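Local atomic coordinates of cyanoglobin (Synechocystis sp., PDB entry 1S69), a protein that forms a very stable complex with oxygen at its single heme, as a group I truncated hemoglobin. Residues S2-G10 against V100-V111. Sequence-based numbering, arbitrary orientation.
Sequences STLYEKLGG and VPEDLIAEVAAV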
loop_
_atom_site.group_PDB
_atom_site.type_symbol
_atom_site.label_atom_id
_atom_site.label_comp_id
_atom_site.label_asym_id
_atom_site.label_seq_id
_atom_site.Cartn_x
_atom_site.Cartn_y
_atom_site.Cartn_z
ATOM N N SER A 2 -12.404 12.423 -13.729
ATOM C CA SER A 2 -12.058 10.976 -13.609
ATOM C C SER A 2 -11.280 10.811 -12.309
ATOM O O SER A 2 -10.545 11.727 -11.885
ATOM C CB SER A 2 -11.282 10.466 -14.843
ATOM O OG SER A 2 -10.102 11.200 -15.071
ATOM N N THR A 3 -11.525 9.721 -11.605
ATOM C CA THR A 3 -10.725 9.440 -10.378
ATOM C C THR A 3 -9.327 8.905 -10.712
ATOM O O THR A 3 -9.075 8.426 -11.817
ATOM C CB THR A 3 -11.421 8.427 -9.471
ATOM O OG1 THR A 3 -11.583 7.225 -10.208
ATOM C CG2 THR A 3 -12.825 8.878 -9.106
ATOM N N LEU A 4 -8.423 8.952 -9.722
ATOM C CA LEU A 4 -7.129 8.282 -9.835
ATOM C C LEU A 4 -7.311 6.803 -10.173
ATOM O O LEU A 4 -6.635 6.273 -11.037
ATOM C CB LEU A 4 -6.342 8.449 -8.519
ATOM C CG LEU A 4 -4.921 7.879 -8.427
ATOM C CD1 LEU A 4 -4.068 8.358 -9.569
ATOM C CD2 LEU A 4 -4.327 8.325 -7.074
ATOM N N TYR A 5 -8.215 6.141 -9.457
ATOM C CA TYR A 5 -8.566 4.771 -9.761
ATOM C C TYR A 5 -8.836 4.576 -11.244
ATOM O O TYR A 5 -8.206 3.750 -11.882
ATOM C CB TYR A 5 -9.787 4.400 -8.936
ATOM C CG TYR A 5 -10.264 2.966 -9.070
ATOM C CD1 TYR A 5 -9.474 1.897 -8.628
ATOM C CD2 TYR A 5 -11.521 2.690 -9.629
ATOM C CE1 TYR A 5 -9.904 0.611 -8.737
ATOM C CE2 TYR A 5 -11.987 1.402 -9.715
ATOM C CZ TYR A 5 -11.183 0.362 -9.251
ATOM O OH TYR A 5 -11.628 -0.934 -9.331
ATOM N N GLU A 6 -9.756 5.365 -11.800
ATOM C CA GLU A 6 -10.040 5.296 -13.233
ATOM C C GLU A 6 -8.788 5.585 -14.131
ATOM O O GLU A 6 -8.507 4.859 -15.075
ATOM C CB GLU A 6 -11.182 6.261 -13.568
ATOM C CG GLU A 6 -12.499 5.627 -13.239
ATOM C CD GLU A 6 -13.628 6.601 -13.030
ATOM O OE1 GLU A 6 -13.455 7.879 -12.905
ATOM O OE2 GLU A 6 -14.755 6.035 -12.972
ATOM N N LYS A 7 -8.033 6.617 -13.798
ATOM C CA LYS A 7 -6.900 6.992 -14.631
ATOM C C LYS A 7 -5.822 5.922 -14.727
ATOM O O LYS A 7 -5.139 5.786 -15.745
ATOM C CB LYS A 7 -6.298 8.294 -14.106
ATOM C CG LYS A 7 -7.206 9.489 -14.313
ATOM C CD LYS A 7 -6.525 10.665 -13.707
ATOM C CE LYS A 7 -7.370 11.888 -13.782
ATOM N NZ LYS A 7 -6.743 12.849 -12.872
ATOM N N LEU A 8 -5.674 5.194 -13.606
ATOM C CA LEU A 8 -4.702 4.115 -13.479
ATOM C C LEU A 8 -5.136 2.921 -14.284
ATOM O O LEU A 8 -4.306 2.147 -14.684
ATOM C CB LEU A 8 -4.626 3.722 -12.003
ATOM C CG LEU A 8 -3.783 4.675 -11.140
ATOM C CD1 LEU A 8 -3.948 4.353 -9.620
ATOM C CD2 LEU A 8 -2.283 4.586 -11.598
ATOM N N GLY A 9 -6.443 2.747 -14.483
ATOM C CA GLY A 9 -6.922 1.617 -15.242
ATOM C C GLY A 9 -7.880 0.762 -14.453
ATOM O O GLY A 9 -8.180 -0.363 -14.849
ATOM N N GLY A 10 -8.380 1.275 -13.345
ATOM C CA GLY A 10 -9.482 0.608 -12.655
ATOM C C GLY A 10 -9.085 -0.717 -11.983
ATOM O O GLY A 10 -7.880 -0.907 -11.687
ATOM N N VAL A 100 3.009 2.866 -15.579
ATOM C CA VAL A 100 2.172 3.968 -15.100
ATOM C C VAL A 100 2.955 5.208 -15.320
ATOM O O VAL A 100 4.128 5.227 -14.993
ATOM C CB VAL A 100 1.719 3.822 -13.621
ATOM C CG1 VAL A 100 0.971 5.089 -13.139
ATOM C CG2 VAL A 100 0.887 2.541 -13.464
ATOM N N PRO A 101 2.347 6.207 -15.973
ATOM C CA PRO A 101 3.021 7.492 -16.248
ATOM C C PRO A 101 3.403 8.221 -14.981
ATOM O O PRO A 101 2.693 8.120 -13.942
ATOM C CB PRO A 101 1.943 8.317 -16.993
ATOM C CG PRO A 101 0.727 7.601 -16.841
ATOM C CD PRO A 101 0.991 6.148 -16.567
ATOM N N GLU A 102 4.456 9.030 -15.080
ATOM C CA GLU A 102 4.985 9.734 -13.911
ATOM C C GLU A 102 4.010 10.632 -13.199
ATOM O O GLU A 102 4.033 10.740 -11.997
ATOM C CB GLU A 102 6.228 10.549 -14.276
ATOM C CG GLU A 102 7.134 9.789 -15.217
ATOM C CD GLU A 102 8.367 9.159 -14.547
ATOM O OE1 GLU A 102 9.447 9.842 -14.651
ATOM O OE2 GLU A 102 8.275 7.984 -13.979
ATOM N N ASP A 103 3.161 11.327 -13.932
ATOM C CA ASP A 103 2.206 12.208 -13.295
ATOM C C ASP A 103 1.183 11.395 -12.378
ATOM O O ASP A 103 0.691 11.907 -11.353
ATOM C CB ASP A 103 1.490 13.011 -14.386
ATOM C CG ASP A 103 0.458 12.167 -15.139
ATOM O OD1 ASP A 103 0.871 11.259 -15.921
ATOM O OD2 ASP A 103 -0.773 12.297 -14.932
ATOM N N LEU A 104 0.893 10.138 -12.740
ATOM C CA LEU A 104 -0.019 9.316 -11.928
ATOM C C LEU A 104 0.748 8.682 -10.754
ATOM O O LEU A 104 0.243 8.593 -9.620
ATOM C CB LEU A 104 -0.720 8.268 -12.769
ATOM C CG LEU A 104 -1.740 8.792 -13.808
ATOM C CD1 LEU A 104 -2.565 7.621 -14.418
ATOM C CD2 LEU A 104 -2.651 9.860 -13.283
ATOM N N ILE A 105 1.988 8.286 -11.035
ATOM C CA ILE A 105 2.871 7.801 -9.982
ATOM C C ILE A 105 2.959 8.838 -8.894
ATOM O O ILE A 105 2.806 8.496 -7.739
ATOM C CB ILE A 105 4.274 7.317 -10.507
ATOM C CG1 ILE A 105 4.085 6.083 -11.388
ATOM C CG2 ILE A 105 5.189 6.927 -9.312
ATOM C CD1 ILE A 105 5.333 5.589 -12.037
ATOM N N ALA A 106 3.179 10.094 -9.257
ATOM C CA ALA A 106 3.125 11.224 -8.311
ATOM C C ALA A 106 1.823 11.395 -7.458
ATOM O O ALA A 106 1.909 11.737 -6.245
ATOM C CB ALA A 106 3.353 12.476 -9.040
ATOM N N GLU A 107 0.640 11.246 -8.080
ATOM C CA GLU A 107 -0.639 11.294 -7.341
ATOM C C GLU A 107 -0.711 10.150 -6.305
ATOM O O GLU A 107 -1.157 10.354 -5.180
ATOM C CB GLU A 107 -1.837 11.121 -8.269
ATOM C CG GLU A 107 -2.101 12.349 -9.080
ATOM C CD GLU A 107 -3.398 12.273 -9.833
ATOM O OE1 GLU A 107 -4.417 11.821 -9.250
ATOM O OE2 GLU A 107 -3.374 12.655 -11.016
ATOM N N VAL A 108 -0.265 8.975 -6.707
ATOM C CA VAL A 108 -0.188 7.854 -5.784
ATOM C C VAL A 108 0.783 8.143 -4.616
ATOM O O VAL A 108 0.450 7.835 -3.470
ATOM C CB VAL A 108 0.209 6.556 -6.479
ATOM C CG1 VAL A 108 0.445 5.386 -5.400
ATOM C CG2 VAL A 108 -0.876 6.126 -7.451
ATOM N N ALA A 109 1.962 8.717 -4.917
ATOM C CA ALA A 109 2.952 9.076 -3.884
ATOM C C ALA A 109 2.351 10.000 -2.810
ATOM O O ALA A 109 2.647 9.844 -1.612
ATOM C CB ALA A 109 4.214 9.717 -4.511
ATOM N N ALA A 110 1.518 10.949 -3.250
ATOM C CA ALA A 110 0.847 11.880 -2.344
ATOM C C ALA A 110 -0.168 11.145 -1.407
ATOM O O ALA A 110 -0.315 11.474 -0.242
ATOM C CB ALA A 110 0.151 12.985 -3.167
ATOM N N VAL A 111 -0.827 10.116 -1.906
ATOM C CA VAL A 111 -1.701 9.316 -1.058
ATOM C C VAL A 111 -0.939 8.486 0.017
ATOM O O VAL A 111 -1.286 8.507 1.241
ATOM C CB VAL A 111 -2.618 8.382 -1.972
ATOM C CG1 VAL A 111 -3.468 7.358 -1.177
ATOM C CG2 VAL A 111 -3.489 9.242 -2.838
HETATM O O HOH W 1 -6.700 11.813 -10.313
#
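With its CG anti to the backbone N (chi1 -177°), L4 brings both methyls up against helix 102-113, whereas L8, one turn later, reaches the same helix with its CG anti to the carbonyl carbon. The pair illustrates how a truncated globin of the 2-on-2 helical fold seats its short N-terminal helix, 4-8, on a helix near the C-terminus: the segments run roughly antiparallel, at 145°, and meet mainly through side chains, without a hydrogen bond passing directly between them. The side chains of L4 and E107 lie alongside, running opposite ways, CD1 of L4 lying 3.8 Å from CB of E107, while CD2 of L4 turns to CG2 of V108. L8 forks: its CD2 rests 3.6 Å from CG1 of V100, and its CD1 shares CG2 of V108 with L4. From helix 102-113, L104 sets CD1 3.4 Å from the backbone O of K7, its CD2 lying against the aliphatic part of that lysine. F55 touches L4, L8 and V108 and so joins both helices to the loop that follows helix 40-54. The start of helix 4-8 is secured by a capping box, in which E6 N donates to T3 OG1 and T3 N to E6 OE1; its end closes with a Schellman motif at G9. At the rim of the apolar contact, the extended K7 chain runs roughly perpendicular to E107. The direct salt bridge is long, 3.9 Å from NZ of K7 to OE2 of E107, and a water bridges the two groups, accepting from K7 NZ at 2.8 Å and donating to E107 OE1.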